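Phosphoglycerol transferase GacH (Streptococcus pyogenes MGAS5005, PDB 6DGM) probably transfers glycerol phosphate onto the rhamnose polysaccharide of the streptococcal cell wall, using a manganese-containing extracellular domain of the alkaline phosphatase superfamily. Local coordinates at residues 318-330 / 371-381. Numbering follows the deposited sequence.
Sequences LFEHTDSKVSPYY and YLLKHKTFFKI. With CA (calcium ion), chain E.
Thr377 opens the contact through its carbonyl oxygen, which lies 3.3 Å from Pro328 CD; its hydroxyl is engaged by Gln22 of helix 11-29. Phe378 then makes the one hydrogen bond that crosses between the segments. Its O accepts from Tyr329 N at 3.0 Å, with an N-H...O angle of 156° and a nearly linear C=O approach, so a backbone amide in the first turn of helix 328-339 is satisfied by the C-terminal tail. With CG anti to its own backbone N (chi1 -174°), the Phe378 ring lies against that same turn: Tyr329 N sits over the centre of one face, Leu372 CD2 lies over the rim of the other, and CD1 meets Pro328 CB at 3.7 Å. Phe379 points its CB away from segment 318-330, yet its ring returns edge-first to a face of Tyr329, a T-shaped pair with centroids 4.9 Å apart and planes at 61°. The Tyr329 hydroxyl is anchored separately, on Thr98 O. A water joins Phe379 O to Ser327 OG, the N-cap oxygen that also accepts from Tyr330 N at 3.1 Å. Lys380 contributes its carbonyl oxygen, which receives a CA-H...O contact from Ser327 CA. Ile381, the last modelled residue, brings CD1 against the edge of the Phe319 ring, 4.0 Å from CE2, and close to Lys325 O, which also lies at that edge, while CG2 packs on Lys325 CB. Two overlapping type I turns, His375 to Phe378 and Thr377 to Lys380, curl the tail so that these groups face the helix start. Upstream, a Schellman motif ends helix 314-321 at Asp323, whose OD1 binds calcium together with Asp31 O. The C-terminal tail thus packs against the serine-capped N-terminus of helix 328-339, in a domain of the sulfatase family and the alkaline phosphatase clan.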
loop_
_atom_site.group_PDB
_atom_site.type_symbol
_atom_site.label_atom_id
_atom_site.label_comp_id
_atom_site.label_asym_id
_atom_site.label_seq_id
_atom_site.Cartn_x
_atom_site.Cartn_y
_atom_site.Cartn_z
ATOM N N LEU A 318 -7.398 -4.430 5.818
ATOM C CA LEU A 318 -7.151 -3.827 7.124
ATOM C C LEU A 318 -8.399 -3.883 7.991
ATOM O O LEU A 318 -8.330 -4.203 9.186
ATOM C CB LEU A 318 -6.689 -2.376 6.936
ATOM C CG LEU A 318 -6.713 -1.470 8.169
ATOM C CD1 LEU A 318 -5.540 -1.832 9.068
ATOM C CD2 LEU A 318 -6.682 -0.006 7.801
ATOM N N PHE A 319 -9.551 -3.539 7.416
ATOM C CA PHE A 319 -10.795 -3.656 8.169
ATOM C C PHE A 319 -11.019 -5.090 8.630
ATOM O O PHE A 319 -11.433 -5.326 9.772
ATOM C CB PHE A 319 -11.979 -3.194 7.320
ATOM C CG PHE A 319 -12.210 -1.700 7.332
ATOM C CD1 PHE A 319 -11.431 -0.850 6.568
ATOM C CD2 PHE A 319 -13.227 -1.153 8.095
ATOM C CE1 PHE A 319 -11.664 0.524 6.574
ATOM C CE2 PHE A 319 -13.453 0.206 8.116
ATOM C CZ PHE A 319 -12.677 1.051 7.362
ATOM N N GLU A 320 -10.766 -6.065 7.753
ATOM C CA GLU A 320 -10.968 -7.456 8.145
ATOM C C GLU A 320 -9.993 -7.859 9.246
ATOM O O GLU A 320 -10.379 -8.506 10.231
ATOM C CB GLU A 320 -10.808 -8.373 6.937
ATOM C CG GLU A 320 -11.116 -9.818 7.253
ATOM C CD GLU A 320 -10.698 -10.755 6.154
ATOM O OE1 GLU A 320 -9.592 -10.562 5.580
ATOM O OE2 GLU A 320 -11.472 -11.681 5.865
ATOM N N HIS A 321 -8.717 -7.501 9.088
ATOM C CA HIS A 321 -7.705 -7.915 10.056
ATOM C C HIS A 321 -8.011 -7.356 11.438
ATOM O O HIS A 321 -7.865 -8.057 12.445
ATOM C CB HIS A 321 -6.303 -7.482 9.590
ATOM C CG HIS A 321 -5.217 -7.901 10.521
ATOM N ND1 HIS A 321 -4.718 -9.185 10.541
ATOM C CD2 HIS A 321 -4.569 -7.226 11.497
ATOM C CE1 HIS A 321 -3.804 -9.283 11.494
ATOM N NE2 HIS A 321 -3.689 -8.106 12.083
ATOM N N THR A 322 -8.448 -6.101 11.505
ATOM C CA THR A 322 -8.771 -5.460 12.762
ATOM C C THR A 322 -10.213 -5.687 13.207
ATOM O O THR A 322 -10.606 -5.142 14.242
ATOM C CB THR A 322 -8.517 -3.955 12.678
ATOM O OG1 THR A 322 -9.372 -3.361 11.698
ATOM C CG2 THR A 322 -7.063 -3.686 12.332
ATOM N N ASP A 323 -11.004 -6.454 12.452
ATOM C CA ASP A 323 -12.407 -6.744 12.793
ATOM C C ASP A 323 -13.233 -5.465 12.943
ATOM O O ASP A 323 -14.079 -5.344 13.835
ATOM C CB ASP A 323 -12.507 -7.626 14.042
ATOM C CG ASP A 323 -13.776 -8.449 14.075
ATOM O OD1 ASP A 323 -14.150 -8.997 13.016
ATOM O OD2 ASP A 323 -14.378 -8.561 15.161
ATOM N N SER A 324 -12.994 -4.505 12.051
ATOM C CA SER A 324 -13.659 -3.209 12.099
ATOM C C SER A 324 -14.887 -3.171 11.193
ATOM O O SER A 324 -14.895 -3.755 10.106
ATOM C CB SER A 324 -12.685 -2.105 11.673
ATOM O OG SER A 324 -11.650 -2.002 12.629
ATOM N N LYS A 325 -15.918 -2.470 11.653
ATOM C CA LYS A 325 -17.138 -2.307 10.885
ATOM C C LYS A 325 -16.881 -1.511 9.610
ATOM O O LYS A 325 -16.056 -0.593 9.574
ATOM C CB LYS A 325 -18.182 -1.609 11.749
ATOM C CG LYS A 325 -18.631 -2.440 12.937
ATOM C CD LYS A 325 -19.522 -1.616 13.861
ATOM C CE LYS A 325 -19.751 -2.315 15.205
ATOM N NZ LYS A 325 -20.492 -3.584 15.040
ATOM N N VAL A 326 -17.636 -1.855 8.564
ATOM C CA VAL A 326 -17.411 -1.320 7.227
ATOM C C VAL A 326 -18.520 -0.360 6.827
ATOM O O VAL A 326 -19.655 -0.436 7.314
ATOM C CB VAL A 326 -17.251 -2.436 6.163
ATOM C CG1 VAL A 326 -16.031 -3.282 6.459
ATOM C CG2 VAL A 326 -18.506 -3.302 6.078
ATOM N N SER A 327 -18.181 0.545 5.924
ATOM C CA SER A 327 -19.172 1.261 5.139
ATOM C C SER A 327 -19.621 0.388 3.971
ATOM O O SER A 327 -18.969 -0.612 3.636
ATOM C CB SER A 327 -18.541 2.520 4.556
ATOM O OG SER A 327 -17.417 2.149 3.756
ATOM N N PRO A 328 -20.721 0.746 3.320
ATOM C CA PRO A 328 -21.091 0.043 2.081
ATOM C C PRO A 328 -19.960 0.003 1.068
ATOM O O PRO A 328 -19.716 -1.044 0.452
ATOM C CB PRO A 328 -22.297 0.849 1.589
ATOM C CG PRO A 328 -22.941 1.387 2.885
ATOM C CD PRO A 328 -21.737 1.740 3.730
ATOM N N TYR A 329 -19.248 1.121 0.891
ATOM C CA TYR A 329 -18.068 1.143 0.026
ATOM C C TYR A 329 -17.070 0.050 0.412
ATOM O O TYR A 329 -16.624 -0.717 -0.440
ATOM C CB TYR A 329 -17.416 2.531 0.106
ATOM C CG TYR A 329 -16.199 2.764 -0.788
ATOM C CD1 TYR A 329 -16.244 2.484 -2.149
ATOM C CD2 TYR A 329 -15.026 3.313 -0.276
ATOM C CE1 TYR A 329 -15.137 2.712 -2.965
ATOM C CE2 TYR A 329 -13.916 3.558 -1.085
ATOM C CZ TYR A 329 -13.983 3.257 -2.421
ATOM O OH TYR A 329 -12.898 3.507 -3.231
ATOM N N TYR A 330 -16.718 -0.048 1.700
ATOM C CA TYR A 330 -15.754 -1.074 2.113
ATOM C C TYR A 330 -16.347 -2.479 2.136
ATOM O O TYR A 330 -15.583 -3.450 2.050
ATOM C CB TYR A 330 -15.040 -0.691 3.428
ATOM C CG TYR A 330 -14.082 0.471 3.202
ATOM C CD1 TYR A 330 -13.060 0.378 2.271
ATOM C CD2 TYR A 330 -14.228 1.654 3.887
ATOM C CE1 TYR A 330 -12.209 1.452 2.031
ATOM C CE2 TYR A 330 -13.389 2.712 3.675
ATOM C CZ TYR A 330 -12.386 2.615 2.746
ATOM O OH TYR A 330 -11.567 3.699 2.553
ATOM N N TYR A 371 -23.394 10.502 -9.087
ATOM C CA TYR A 371 -24.691 10.019 -8.647
ATOM C C TYR A 371 -24.668 9.590 -7.186
ATOM O O TYR A 371 -25.708 9.611 -6.520
ATOM C CB TYR A 371 -25.133 8.843 -9.521
ATOM C CG TYR A 371 -25.470 9.209 -10.941
ATOM C CD1 TYR A 371 -26.279 10.304 -11.224
ATOM C CD2 TYR A 371 -25.000 8.449 -12.008
ATOM C CE1 TYR A 371 -26.604 10.640 -12.530
ATOM C CE2 TYR A 371 -25.324 8.778 -13.318
ATOM C CZ TYR A 371 -26.125 9.880 -13.570
ATOM O OH TYR A 371 -26.463 10.235 -14.859
ATOM N N LEU A 372 -23.500 9.185 -6.675
ATOM C CA LEU A 372 -23.433 8.731 -5.297
ATOM C C LEU A 372 -23.705 9.845 -4.293
ATOM O O LEU A 372 -23.917 9.543 -3.114
ATOM C CB LEU A 372 -22.070 8.116 -5.013
ATOM C CG LEU A 372 -21.913 6.697 -5.534
ATOM C CD1 LEU A 372 -20.455 6.279 -5.493
ATOM C CD2 LEU A 372 -22.734 5.728 -4.728
ATOM N N LEU A 373 -23.713 11.111 -4.726
ATOM C CA LEU A 373 -24.005 12.204 -3.800
ATOM C C LEU A 373 -25.413 12.101 -3.231
ATOM O O LEU A 373 -25.698 12.682 -2.179
ATOM C CB LEU A 373 -23.806 13.554 -4.491
ATOM C CG LEU A 373 -22.371 13.845 -4.947
ATOM C CD1 LEU A 373 -22.339 15.111 -5.786
ATOM C CD2 LEU A 373 -21.414 13.969 -3.768
ATOM N N LYS A 374 -26.298 11.377 -3.901
ATOM C CA LYS A 374 -27.650 11.169 -3.418
ATOM C C LYS A 374 -27.752 9.978 -2.476
ATOM O O LYS A 374 -28.803 9.780 -1.864
ATOM C CB LYS A 374 -28.588 10.997 -4.613
ATOM C CG LYS A 374 -30.053 11.044 -4.247
ATOM C CD LYS A 374 -30.923 11.243 -5.477
ATOM C CE LYS A 374 -32.405 11.210 -5.105
ATOM N NZ LYS A 374 -33.274 11.432 -6.293
ATOM N N HIS A 375 -26.684 9.201 -2.317
ATOM C CA HIS A 375 -26.681 8.031 -1.446
ATOM C C HIS A 375 -25.762 8.350 -0.277
ATOM O O HIS A 375 -24.582 7.995 -0.255
ATOM C CB HIS A 375 -26.235 6.841 -2.241
ATOM C CG HIS A 375 -27.143 6.550 -3.390
ATOM N ND1 HIS A 375 -28.356 5.918 -3.229
ATOM C CD2 HIS A 375 -27.045 6.855 -4.706
ATOM C CE1 HIS A 375 -28.964 5.836 -4.399
ATOM N NE2 HIS A 375 -28.186 6.389 -5.313
ATOM N N LYS A 376 -26.341 9.016 0.729
ATOM C CA LYS A 376 -25.557 9.702 1.747
ATOM C C LYS A 376 -24.830 8.766 2.698
ATOM O O LYS A 376 -23.891 9.203 3.366
ATOM C CB LYS A 376 -26.459 10.587 2.611
ATOM C CG LYS A 376 -27.262 11.621 1.853
ATOM C CD LYS A 376 -26.368 12.625 1.154
ATOM C CE LYS A 376 -26.910 14.051 1.299
ATOM N NZ LYS A 376 -28.366 14.136 1.491
ATOM N N THR A 377 -25.248 7.511 2.813
ATOM C CA THR A 377 -24.587 6.582 3.725
ATOM C C THR A 377 -23.610 5.644 3.026
ATOM O O THR A 377 -23.018 4.784 3.688
ATOM C CB THR A 377 -25.634 5.781 4.515
ATOM O OG1 THR A 377 -26.393 4.957 3.623
ATOM C CG2 THR A 377 -26.587 6.725 5.261
ATOM N N PHE A 378 -23.389 5.804 1.721
ATOM C CA PHE A 378 -22.581 4.823 1.008
ATOM C C PHE A 378 -21.153 4.774 1.541
ATOM O O PHE A 378 -20.533 3.701 1.591
ATOM C CB PHE A 378 -22.544 5.120 -0.484
ATOM C CG PHE A 378 -21.844 4.053 -1.285
ATOM C CD1 PHE A 378 -22.465 2.840 -1.533
ATOM C CD2 PHE A 378 -20.569 4.263 -1.787
ATOM C CE1 PHE A 378 -21.830 1.856 -2.276
ATOM C CE2 PHE A 378 -19.938 3.293 -2.526
ATOM C CZ PHE A 378 -20.567 2.084 -2.767
ATOM N N PHE A 379 -20.591 5.923 1.890
ATOM C CA PHE A 379 -19.222 5.976 2.387
ATOM C C PHE A 379 -19.155 6.078 3.901
ATOM O O PHE A 379 -18.052 6.198 4.459
ATOM C CB PHE A 379 -18.461 7.135 1.744
ATOM C CG PHE A 379 -18.267 6.977 0.258
ATOM C CD1 PHE A 379 -17.270 6.145 -0.241
ATOM C CD2 PHE A 379 -19.072 7.657 -0.644
ATOM C CE1 PHE A 379 -17.074 6.005 -1.598
ATOM C CE2 PHE A 379 -18.888 7.515 -2.022
ATOM C CZ PHE A 379 -17.903 6.689 -2.497
ATOM N N LYS A 380 -20.294 6.048 4.577
ATOM C CA LYS A 380 -20.324 6.149 6.030
ATOM C C LYS A 380 -20.337 4.758 6.653
ATOM O O LYS A 380 -20.811 3.789 6.055
ATOM C CB LYS A 380 -21.544 6.955 6.484
ATOM C CG LYS A 380 -21.498 8.408 6.030
ATOM C CD LYS A 380 -22.708 9.205 6.467
ATOM C CE LYS A 380 -22.588 10.663 6.027
ATOM N NZ LYS A 380 -23.806 11.449 6.392
ATOM N N ILE A 381 -19.794 4.662 7.859
ATOM C CA ILE A 381 -19.688 3.363 8.516
ATOM C C ILE A 381 -21.066 2.908 8.969
ATOM O O ILE A 381 -21.624 3.472 9.896
ATOM C CB ILE A 381 -18.699 3.382 9.680
ATOM C CG1 ILE A 381 -17.319 3.834 9.203
ATOM C CG2 ILE A 381 -18.626 2.004 10.337
ATOM C CD1 ILE A 381 -16.503 2.774 8.543
HETATM CA CA CA E . -15.376 -11.009 13.549
HETATM O O HOH W 1 -16.272 -10.568 15.801
HETATM O O HOH W 2 -16.235 4.550 3.165
HETATM O O HOH W 3 -16.095 -10.914 10.959
HETATM O O HOH W 4 -16.502 -13.471 13.892
#